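Local structure of inosine-uridine nucleoside N-ribohydrolase (Xanthomonas oryzae pv. oryzae, 4KL0) at residues Asp29-Thr34 and Leu60-Val65; Ile175-Gly180 and Ala209-Ala214; Pro236-Gly241 and Leu314-Pro319; Phe334-Met339 and Glu348-Ala353. The protein binds calcium and is a bacterial effector related to the nucleoside hydrolases, so it may hydrolyse N-glycosyl compounds, although its function is not established. All blocks are in the same frame, centred on the assembly; numbering follows the deposited sequence.

Contact 1. Residues Asp29-Thr34 and Leu60-Val65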
# COMPACT_ATOMS: atom_id res chain seq x y z
N ASP A 29 -2.41 5.10 -15.90
CA ASP A 29 -3.37 4.07 -15.49
C ASP A 29 -2.66 3.08 -14.57
O ASP A 29 -1.51 2.69 -14.87
CB ASP A 29 -3.95 3.33 -16.70
CG ASP A 29 -5.13 4.06 -17.30
OD1 ASP A 29 -5.45 5.17 -16.82
OD2 ASP A 29 -5.77 3.52 -18.24
N THR A 30 -3.33 2.69 -13.48
CA THR A 30 -2.66 1.97 -12.38
C THR A 30 -3.40 0.72 -12.00
O THR A 30 -4.62 0.76 -11.83
CB THR A 30 -2.51 2.90 -11.14
OG1 THR A 30 -1.66 4.01 -11.47
CG2 THR A 30 -1.90 2.14 -9.96
N LEU A 31 -2.66 -0.39 -11.86
CA LEU A 31 -3.18 -1.69 -11.39
C LEU A 31 -2.62 -1.90 -9.97
O LEU A 31 -1.36 -1.82 -9.76
CB LEU A 31 -2.69 -2.85 -12.27
CG LEU A 31 -2.82 -2.55 -13.77
CD1 LEU A 31 -2.19 -3.73 -14.58
CD2 LEU A 31 -4.25 -2.34 -14.15
N LEU A 32 -3.52 -2.11 -9.01
CA LEU A 32 -3.14 -2.19 -7.58
C LEU A 32 -3.47 -3.57 -7.04
O LEU A 32 -4.55 -4.13 -7.26
CB LEU A 32 -3.90 -1.09 -6.83
CG LEU A 32 -3.64 -0.92 -5.36
CD1 LEU A 32 -2.16 -0.51 -5.13
CD2 LEU A 32 -4.55 0.19 -4.72
N PHE A 33 -2.52 -4.13 -6.27
CA PHE A 33 -2.65 -5.44 -5.64
C PHE A 33 -2.54 -5.23 -4.14
O PHE A 33 -1.56 -4.65 -3.68
CB PHE A 33 -1.51 -6.36 -6.13
CG PHE A 33 -1.50 -6.51 -7.62
CD1 PHE A 33 -2.10 -7.63 -8.21
CD2 PHE A 33 -0.89 -5.56 -8.41
CE1 PHE A 33 -2.13 -7.73 -9.64
CE2 PHE A 33 -0.91 -5.66 -9.82
CZ PHE A 33 -1.53 -6.80 -10.40
N THR A 34 -3.58 -5.57 -3.37
CA THR A 34 -3.75 -5.00 -2.02
C THR A 34 -4.51 -5.93 -1.07
O THR A 34 -5.16 -6.88 -1.52
CB THR A 34 -4.52 -3.69 -2.18
OG1 THR A 34 -4.77 -3.06 -0.92
CG2 THR A 34 -5.84 -3.91 -2.87
N LEU A 60 -6.94 4.99 -11.20
CA LEU A 60 -6.92 3.64 -10.56
C LEU A 60 -7.99 2.82 -11.24
O LEU A 60 -9.19 2.97 -10.93
CB LEU A 60 -7.16 3.76 -9.04
CG LEU A 60 -7.08 2.50 -8.22
CD1 LEU A 60 -5.74 1.81 -8.45
CD2 LEU A 60 -7.31 2.90 -6.75
N THR A 61 -7.58 1.93 -12.16
CA THR A 61 -8.59 1.28 -12.98
C THR A 61 -9.05 -0.07 -12.42
O THR A 61 -10.24 -0.44 -12.50
CB THR A 61 -8.09 1.16 -14.44
OG1 THR A 61 -6.92 0.31 -14.48
CG2 THR A 61 -7.71 2.55 -14.97
N ASP A 62 -8.11 -0.80 -11.78
CA ASP A 62 -8.38 -2.17 -11.37
C ASP A 62 -7.64 -2.43 -10.08
O ASP A 62 -6.50 -2.01 -9.91
CB ASP A 62 -7.88 -3.16 -12.44
CG ASP A 62 -8.59 -2.97 -13.79
OD1 ASP A 62 -8.08 -2.21 -14.62
OD2 ASP A 62 -9.66 -3.59 -14.00
N VAL A 63 -8.31 -3.11 -9.19
CA VAL A 63 -7.70 -3.51 -7.92
C VAL A 63 -8.00 -4.98 -7.69
O VAL A 63 -9.15 -5.43 -7.78
CB VAL A 63 -8.33 -2.64 -6.80
CG1 VAL A 63 -7.81 -3.06 -5.46
CG2 VAL A 63 -8.01 -1.18 -7.04
N VAL A 64 -6.97 -5.78 -7.42
CA VAL A 64 -7.20 -7.19 -7.13
C VAL A 64 -6.73 -7.44 -5.68
O VAL A 64 -5.67 -7.01 -5.27
CB VAL A 64 -6.46 -8.09 -8.10
CG1 VAL A 64 -6.71 -9.53 -7.75
CG2 VAL A 64 -6.96 -7.80 -9.57
N VAL A 65 -7.57 -8.10 -4.91
CA VAL A 65 -7.40 -8.16 -3.43
C VAL A 65 -6.98 -9.57 -3.01
O VAL A 65 -7.58 -10.60 -3.43
CB VAL A 65 -8.77 -7.81 -2.76
CG1 VAL A 65 -8.72 -8.01 -1.27
CG2 VAL A 65 -9.16 -6.35 -3.10
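Leu32 meets Leu60 and Val63 at the apolar centre of these two strands. Its CB lies 3.8 Å from Leu60 CD1 and also touches Val63 CG2. With CG anti to the backbone N (chi1 -176°) and chi2 near 55°, Leu60 turns CD1 toward the backbone of Thr30 and the CB of Leu32. On the same face, Thr34 CG2 presses on Val63 CG1 at 3.4 Å, closer than usual for two carbons. Phe84 of helix 70-86 packs on this face, and Met135 of helix 133-141 on the other, which carries Leu31, Phe33, Asp62 and Val64. The strands run parallel and belong to a beta-alpha-beta unit with helix 41-54, part of the Rossmann-like core sheet. Val64 N bonds to Leu32 O at 2.9 Å, and Leu32 N bonds to Asp62 O. Thr34 N bonds in turn to Val64 O. Thr30 pairs with Leu60 but Leu31 with Asp62, so Thr61 is the extra residue of a beta bulge. Here Thr61 N reaches Thr30 O at 3.2 Å. Thr61 OG1 bonds to Asp62 OD1 at 2.8 Å, meeting the carboxylate on its anti side and 30° out of plane; Arg138 forms a salt bridge with the same oxygen. Thr61 CG2 lies 3.8 Å from Asp29 CG, whose carboxylate pairs with Arg59, and at the opposite strand end Thr34 OG1 bonds to the calcium ligand Asp42 and to Tyr46.

Contact 2. Residues Ile175-Gly180 and Ala209-Ala214; sequences ITIMGG and ALYRRA
Tyr211, Ile177 and Ile175 carry most of this contact between a strand and a helix. The CB of Tyr211 does not point at the strand, but the long ring brings the hydroxyl to the turn after it. CG is anti to the carbonyl carbon (chi1 -82°), which sends the ring across to Gly179 and Gly180. Gly180 N gives a weak hydrogen bond to Tyr211 OH at 3.3 Å. Gly179 CA lies 3.9 Å from the same hydroxyl, so the chain passes close by the phenol. Asn200 is a second polar neighbour on this side: it bonds to Gly180 O and weakly to Tyr211 OH.

Ile177 approaches the ring obliquely, with CD1 3.8 Å from Tyr211 CE1. The same methyl meets Leu210 CD2 at 4.1 Å, the two side chains reaching toward each other tip to tip. Ile175 lies further back along the strand. Its CD1 rests on Ala214 CB at 3.8 Å and is 4.3 Å from Leu210 CD1. Leu210 also packs on helix 155-163, while Leu221 of the adjacent strand touches both isoleucines and Ala214.

The axes of segments 175-178 and 209-214 run at 153° to each other and come within 11.1 Å. This is the usual layering of a Rossmann-like alpha/beta fold, in which helices pack on the faces of a mainly parallel sheet.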
# COMPACT_ATOMS: atom_id res chain seq x y z
N ILE A 175 7.06 -1.89 -12.03
CA ILE A 175 6.37 -2.60 -10.94
C ILE A 175 7.02 -2.09 -9.66
O ILE A 175 8.24 -2.19 -9.47
CB ILE A 175 6.56 -4.13 -11.00
CG1 ILE A 175 6.01 -4.68 -12.31
CG2 ILE A 175 5.91 -4.78 -9.75
CD1 ILE A 175 6.26 -6.18 -12.51
N THR A 176 6.21 -1.54 -8.76
CA THR A 176 6.74 -0.95 -7.53
C THR A 176 6.13 -1.74 -6.39
O THR A 176 4.91 -1.97 -6.38
CB THR A 176 6.30 0.54 -7.36
OG1 THR A 176 6.68 1.27 -8.54
CG2 THR A 176 6.97 1.23 -6.19
N ILE A 177 6.96 -2.19 -5.46
CA ILE A 177 6.50 -3.22 -4.51
C ILE A 177 6.91 -2.81 -3.11
O ILE A 177 8.05 -2.35 -2.90
CB ILE A 177 7.23 -4.60 -4.77
CG1 ILE A 177 6.97 -5.09 -6.19
CG2 ILE A 177 6.81 -5.67 -3.72
CD1 ILE A 177 7.88 -6.32 -6.59
N MET A 178 6.03 -2.99 -2.13
CA MET A 178 6.38 -2.80 -0.73
C MET A 178 6.87 -4.16 -0.27
O MET A 178 6.09 -5.09 -0.04
CB MET A 178 5.09 -2.38 0.04
CG MET A 178 5.31 -1.79 1.44
SD MET A 178 5.90 -2.98 2.75
CE MET A 178 7.52 -2.20 3.05
N GLY A 179 8.19 -4.31 -0.20
CA GLY A 179 8.71 -5.66 -0.17
C GLY A 179 10.10 -5.66 0.44
O GLY A 179 10.36 -4.90 1.34
N GLY A 180 10.96 -6.53 -0.09
CA GLY A 180 12.34 -6.50 0.39
C GLY A 180 13.14 -7.46 -0.46
O GLY A 180 12.62 -8.43 -1.02
N ALA A 209 8.41 -15.81 -8.16
CA ALA A 209 8.05 -15.85 -9.58
C ALA A 209 7.97 -14.40 -10.12
O ALA A 209 8.38 -14.11 -11.26
CB ALA A 209 6.75 -16.56 -9.77
N LEU A 210 7.41 -13.49 -9.32
CA LEU A 210 7.20 -12.12 -9.79
C LEU A 210 8.52 -11.37 -9.96
O LEU A 210 8.73 -10.77 -11.05
CB LEU A 210 6.19 -11.35 -8.90
CG LEU A 210 5.93 -9.90 -9.32
CD1 LEU A 210 5.05 -9.82 -10.57
CD2 LEU A 210 5.27 -9.13 -8.16
N TYR A 211 9.40 -11.41 -8.94
CA TYR A 211 10.67 -10.67 -8.96
C TYR A 211 11.46 -11.21 -10.13
O TYR A 211 12.05 -10.45 -10.90
CB TYR A 211 11.48 -10.93 -7.70
CG TYR A 211 11.10 -10.10 -6.46
CD1 TYR A 211 9.77 -10.02 -6.00
CD2 TYR A 211 12.09 -9.43 -5.69
CE1 TYR A 211 9.47 -9.34 -4.85
CE2 TYR A 211 11.77 -8.75 -4.54
CZ TYR A 211 10.45 -8.72 -4.10
OH TYR A 211 10.11 -8.07 -2.93
N ARG A 212 11.48 -12.53 -10.25
CA ARG A 212 12.25 -13.17 -11.32
C ARG A 212 11.67 -12.84 -12.69
O ARG A 212 12.43 -12.44 -13.58
CB ARG A 212 12.30 -14.69 -11.10
CG ARG A 212 12.89 -15.45 -12.31
CD ARG A 212 13.08 -16.94 -11.98
NE ARG A 212 11.79 -17.63 -11.92
CZ ARG A 212 11.34 -18.26 -10.83
NH1 ARG A 212 12.09 -18.29 -9.73
NH2 ARG A 212 10.16 -18.87 -10.85
N ARG A 213 10.37 -12.99 -12.90
CA ARG A 213 9.83 -12.81 -14.23
C ARG A 213 9.86 -11.36 -14.67
O ARG A 213 9.91 -11.10 -15.88
CB ARG A 213 8.43 -13.40 -14.35
CG ARG A 213 7.86 -13.52 -15.76
CD ARG A 213 8.55 -14.67 -16.56
NE ARG A 213 7.98 -14.83 -17.91
CZ ARG A 213 8.70 -15.22 -18.97
NH1 ARG A 213 10.00 -15.46 -18.83
NH2 ARG A 213 8.13 -15.36 -20.18
N ALA A 214 9.81 -10.41 -13.73
CA ALA A 214 9.73 -9.02 -14.11
C ALA A 214 11.07 -8.73 -14.75
O ALA A 214 11.16 -8.09 -15.82
CB ALA A 214 9.53 -8.13 -12.84

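Contact 3. Residues Pro236-Gly241 and Leu314-Pro319. With CA (calcium ion), chain B.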
# COMPACT_ATOMS: atom_id res chain seq x y z
N PRO A 236 0.05 10.69 15.46
CA PRO A 236 -1.40 10.50 15.54
C PRO A 236 -2.17 11.66 14.89
O PRO A 236 -3.30 11.42 14.48
CB PRO A 236 -1.69 10.48 17.06
CG PRO A 236 -0.45 9.94 17.66
CD PRO A 236 0.71 10.24 16.71
N ALA A 237 -1.60 12.87 14.85
CA ALA A 237 -2.33 14.02 14.33
C ALA A 237 -2.71 13.77 12.88
O ALA A 237 -3.71 14.38 12.39
CB ALA A 237 -1.50 15.32 14.46
N PHE A 238 -1.91 12.94 12.20
CA PHE A 238 -2.24 12.53 10.80
C PHE A 238 -3.64 11.93 10.76
O PHE A 238 -4.47 12.35 9.93
CB PHE A 238 -1.18 11.62 10.16
CG PHE A 238 -1.62 11.02 8.82
CD1 PHE A 238 -1.38 11.71 7.64
CD2 PHE A 238 -2.28 9.80 8.78
CE1 PHE A 238 -1.79 11.18 6.42
CE2 PHE A 238 -2.68 9.26 7.60
CZ PHE A 238 -2.43 9.96 6.39
N TYR A 239 -3.93 10.99 11.66
CA TYR A 239 -5.21 10.29 11.72
C TYR A 239 -6.30 11.17 12.33
O TYR A 239 -7.47 11.07 11.97
CB TYR A 239 -5.09 9.00 12.53
CG TYR A 239 -4.27 7.94 11.74
CD1 TYR A 239 -4.90 7.18 10.79
CD2 TYR A 239 -2.90 7.75 11.95
CE1 TYR A 239 -4.24 6.25 10.05
CE2 TYR A 239 -2.19 6.81 11.20
CZ TYR A 239 -2.89 6.08 10.22
OH TYR A 239 -2.31 5.13 9.46
N GLU A 240 -5.92 12.03 13.30
CA GLU A 240 -6.92 12.88 13.91
C GLU A 240 -7.33 13.95 12.92
O GLU A 240 -8.51 14.20 12.79
CB GLU A 240 -6.45 13.48 15.24
CG GLU A 240 -6.16 12.41 16.36
CD GLU A 240 -7.39 11.76 16.99
OE1 GLU A 240 -8.54 12.09 16.64
OE2 GLU A 240 -7.21 10.87 17.86
N GLY A 241 -6.37 14.47 12.17
CA GLY A 241 -6.63 15.41 11.07
C GLY A 241 -7.61 14.93 10.03
O GLY A 241 -8.46 15.68 9.55
N LEU A 314 4.10 6.68 13.52
CA LEU A 314 3.23 5.64 12.97
C LEU A 314 3.66 5.43 11.50
O LEU A 314 3.67 6.39 10.69
CB LEU A 314 1.74 6.04 13.05
CG LEU A 314 1.26 6.25 14.50
CD1 LEU A 314 -0.04 7.03 14.45
CD2 LEU A 314 1.14 4.89 15.27
N ASN A 315 4.00 4.18 11.14
CA ASN A 315 4.50 3.94 9.78
C ASN A 315 3.42 3.86 8.68
O ASN A 315 2.33 3.29 8.92
CB ASN A 315 5.32 2.67 9.78
CG ASN A 315 6.52 2.78 10.68
OD1 ASN A 315 7.12 3.86 10.81
ND2 ASN A 315 6.91 1.66 11.28
N LEU A 316 3.69 4.48 7.52
CA LEU A 316 2.79 4.38 6.34
C LEU A 316 3.50 3.69 5.15
O LEU A 316 3.90 4.31 4.15
CB LEU A 316 2.27 5.78 5.90
CG LEU A 316 1.30 6.42 6.89
CD1 LEU A 316 0.87 7.88 6.48
CD2 LEU A 316 0.10 5.46 7.16
N TYR A 317 3.60 2.37 5.20
CA TYR A 317 4.42 1.69 4.22
C TYR A 317 3.81 1.74 2.84
O TYR A 317 4.45 2.04 1.86
CB TYR A 317 4.56 0.20 4.58
CG TYR A 317 5.01 -0.06 6.00
CD1 TYR A 317 6.35 -0.01 6.33
CD2 TYR A 317 4.07 -0.37 6.99
CE1 TYR A 317 6.77 -0.25 7.65
CE2 TYR A 317 4.47 -0.60 8.30
CZ TYR A 317 5.81 -0.54 8.62
OH TYR A 317 6.21 -0.79 9.93
N ASP A 318 2.53 1.44 2.78
CA ASP A 318 1.91 1.34 1.47
C ASP A 318 1.70 2.71 0.78
O ASP A 318 1.88 2.81 -0.46
CB ASP A 318 0.59 0.57 1.59
CG ASP A 318 0.80 -0.88 1.94
OD1 ASP A 318 1.94 -1.39 1.89
OD2 ASP A 318 -0.18 -1.60 2.24
N PRO A 319 1.31 3.75 1.52
CA PRO A 319 1.19 5.04 0.84
C PRO A 319 2.52 5.50 0.30
O PRO A 319 2.54 6.05 -0.80
CB PRO A 319 0.79 5.96 1.99
CG PRO A 319 -0.04 5.10 2.84
CD PRO A 319 0.68 3.76 2.85
CA CA B . -0.80 -3.88 2.53
O HOH W 1 0.05 4.27 10.31
O HOH W 2 1.88 -3.73 2.85
O HOH W 3 -0.35 -3.42 4.93
O HOH W 4 0.22 -6.10 3.42
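The Phe238 ring takes Leu316 CD1 over one face, a CH-pi contact with the methyl 4.1 Å from the ring centroid and 18° off the normal. At its edge, in plane, stands Tyr239 CD2. The Tyr239 ring in turn has Phe238 CD2 over its centre, 3.7 Å above the plane. The two rings thus pack against each other near the start of helix 236-243. Leu314 and Leu316 come to them from the chain leading into helix 317-325. Leu314 CD1 sits 3.9 Å from Tyr239 CD2, obliquely to the ring, and also meets Pro236 CD. Leu316 CD2 slides past the phenol and comes within 3.3 Å of Tyr239 OH. Leu316 turns its branch toward the helix (chi1 -69°, chi2 176°), with CD1 going to Phe238 and CD2 to Tyr239. It occupies the N-cap position of helix 317-325, which brings a calcium ligand to the metal site of this nucleoside hydrolase-like fold. Phe238 also packs on helices 41-54 and 358-372. No direct hydrogen bond joins the two segments, but a water bridges them. It accepts from Tyr239 OH at 2.7 Å and donates to Asn315 O. Asn315 ND2 bonds to Tyr317 OH at 2.9 Å, tilted from the amide plane. Further on, Asp318 OD2 binds calcium at 2.4 Å, while OD1 takes a hydrogen bond from a water that also binds the metal. Asp35, Asp42 and the carbonyl of Ile151 are the other protein ligands.

Contact 4. Residues Phe334-Met339 and Glu348-Ala353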
# COMPACT_ATOMS: atom_id res chain seq x y z
N PHE A 334 12.26 11.06 -3.21
CA PHE A 334 13.13 9.89 -3.18
C PHE A 334 14.29 9.94 -4.17
O PHE A 334 14.22 10.56 -5.23
CB PHE A 334 12.37 8.59 -3.48
CG PHE A 334 11.13 8.40 -2.68
CD1 PHE A 334 11.18 8.10 -1.33
CD2 PHE A 334 9.87 8.43 -3.31
CE1 PHE A 334 10.01 7.93 -0.61
CE2 PHE A 334 8.70 8.19 -2.59
CZ PHE A 334 8.76 7.97 -1.26
N GLN A 335 15.35 9.24 -3.81
CA GLN A 335 16.47 9.03 -4.71
C GLN A 335 16.80 7.54 -4.66
O GLN A 335 17.72 7.14 -3.92
CB GLN A 335 17.64 9.85 -4.20
CG GLN A 335 18.85 9.89 -5.06
CD GLN A 335 19.98 10.69 -4.37
OE1 GLN A 335 19.76 11.83 -3.92
NE2 GLN A 335 21.18 10.06 -4.25
N PRO A 336 16.03 6.70 -5.39
CA PRO A 336 16.19 5.24 -5.36
C PRO A 336 17.61 4.83 -5.73
O PRO A 336 18.27 5.49 -6.53
CB PRO A 336 15.22 4.76 -6.46
CG PRO A 336 14.14 5.82 -6.46
CD PRO A 336 14.93 7.12 -6.28
N THR A 337 18.09 3.75 -5.12
CA THR A 337 19.45 3.26 -5.41
C THR A 337 19.41 2.06 -6.36
O THR A 337 18.69 1.08 -6.13
CB THR A 337 20.16 2.89 -4.05
OG1 THR A 337 20.28 4.06 -3.22
CG2 THR A 337 21.55 2.22 -4.29
N PRO A 338 20.16 2.10 -7.47
CA PRO A 338 20.08 0.91 -8.32
C PRO A 338 20.80 -0.28 -7.71
O PRO A 338 21.87 -0.09 -7.10
CB PRO A 338 20.74 1.33 -9.64
CG PRO A 338 21.62 2.47 -9.28
CD PRO A 338 21.00 3.16 -8.05
N MET A 339 20.20 -1.47 -7.86
CA MET A 339 20.73 -2.72 -7.29
C MET A 339 21.08 -3.80 -8.32
O MET A 339 21.72 -4.81 -7.98
CB MET A 339 19.74 -3.32 -6.28
CG MET A 339 19.75 -2.65 -4.94
SD MET A 339 21.34 -2.86 -4.07
CE MET A 339 21.35 -1.26 -3.50
N GLU A 348 15.49 -1.12 -8.51
CA GLU A 348 15.88 -0.06 -7.63
C GLU A 348 15.43 -0.28 -6.21
O GLU A 348 14.35 -0.85 -5.97
CB GLU A 348 15.28 1.27 -8.12
CG GLU A 348 15.82 1.71 -9.45
CD GLU A 348 15.10 2.95 -9.89
OE1 GLU A 348 13.85 2.89 -9.94
OE2 GLU A 348 15.76 3.97 -10.14
N HIS A 349 16.23 0.21 -5.26
CA HIS A 349 15.92 0.04 -3.86
C HIS A 349 15.58 1.36 -3.21
O HIS A 349 16.29 2.39 -3.38
CB HIS A 349 17.12 -0.63 -3.15
CG HIS A 349 17.01 -0.61 -1.65
ND1 HIS A 349 17.90 0.07 -0.85
CD2 HIS A 349 16.10 -1.15 -0.81
CE1 HIS A 349 17.54 -0.05 0.42
NE2 HIS A 349 16.46 -0.81 0.47
N VAL A 350 14.47 1.39 -2.47
CA VAL A 350 14.19 2.55 -1.63
C VAL A 350 14.11 2.18 -0.14
O VAL A 350 13.08 1.64 0.32
CB VAL A 350 12.86 3.29 -2.02
CG1 VAL A 350 12.64 4.57 -1.16
CG2 VAL A 350 12.86 3.64 -3.53
N GLY A 351 15.19 2.46 0.59
CA GLY A 351 15.25 2.31 2.03
C GLY A 351 15.42 3.63 2.76
O GLY A 351 15.00 4.68 2.27
N HIS A 352 16.03 3.61 3.95
CA HIS A 352 16.03 4.85 4.75
C HIS A 352 16.85 5.97 4.07
O HIS A 352 16.43 7.13 4.04
CB HIS A 352 16.55 4.60 6.17
CG HIS A 352 18.00 4.30 6.23
ND1 HIS A 352 18.94 5.27 6.53
CD2 HIS A 352 18.69 3.16 6.01
CE1 HIS A 352 20.15 4.72 6.50
NE2 HIS A 352 20.03 3.44 6.19
N ALA A 353 17.98 5.60 3.47
CA ALA A 353 18.90 6.62 2.90
C ALA A 353 18.29 7.29 1.66
O ALA A 353 18.55 8.45 1.32
CB ALA A 353 20.22 5.96 2.51
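A short beta hairpin of strands 337-338 and 347-350 forms this contact, at the antiparallel edge of the otherwise parallel sheet. Thr337 and His349 make the hydrogen-bonded pair. Thr337 N bonds to His349 O and His349 N to Thr337 O, both at 2.8 Å. Pro338 and Glu348 form the next, non-hydrogen-bonded pair. Glu348 runs extended beyond CG, and its carboxylate lies beside Pro336, with OE2 3.8 Å from Pro336 CB. Its OE1 makes a salt bridge with Arg222 of strand 221-224, the neighbour of strand 347-350 in the sheet. Thr337 OG1 bonds to Glu354. On the face of Thr337 and His349, Met339 CG lies alongside His349 CB at 3.8 Å. The imidazole turns from the partner strand, and Gly351 N sits over one of its faces. At the Phe334 end, Val350 CG2 meets Pro336 CG at 3.9 Å, the two side chains lying side by side. Phe334, which also packs on helix 317-325, crosses Val350 at about a right angle, with CD1 3.8 Å from Val350 CG1.

In the fold
Contacts 1, 2 and 4 all involve the same central sheet. Contact 1 joins two of its parallel strands, contact 2 lays a helix on it, and contact 4 forms its antiparallel edge. Contact 3 lies across the chain's centre from contacts 1 and 2, and holds the calcium ligand Asp318. Contacts 2 and 3 touch directly: Met178 CG packs 3.4 Å from Asp318 OD1. Contact 1 lies near the metal, the Thr34 side chain about 5 Å from the calcium. In contact 2 the side chain of Ile177 is about 10 Å from the bound calcium. Contact 4 lies toward the sheet edge, its Phe334 side chain about 11 Å from the side chain of Asp318.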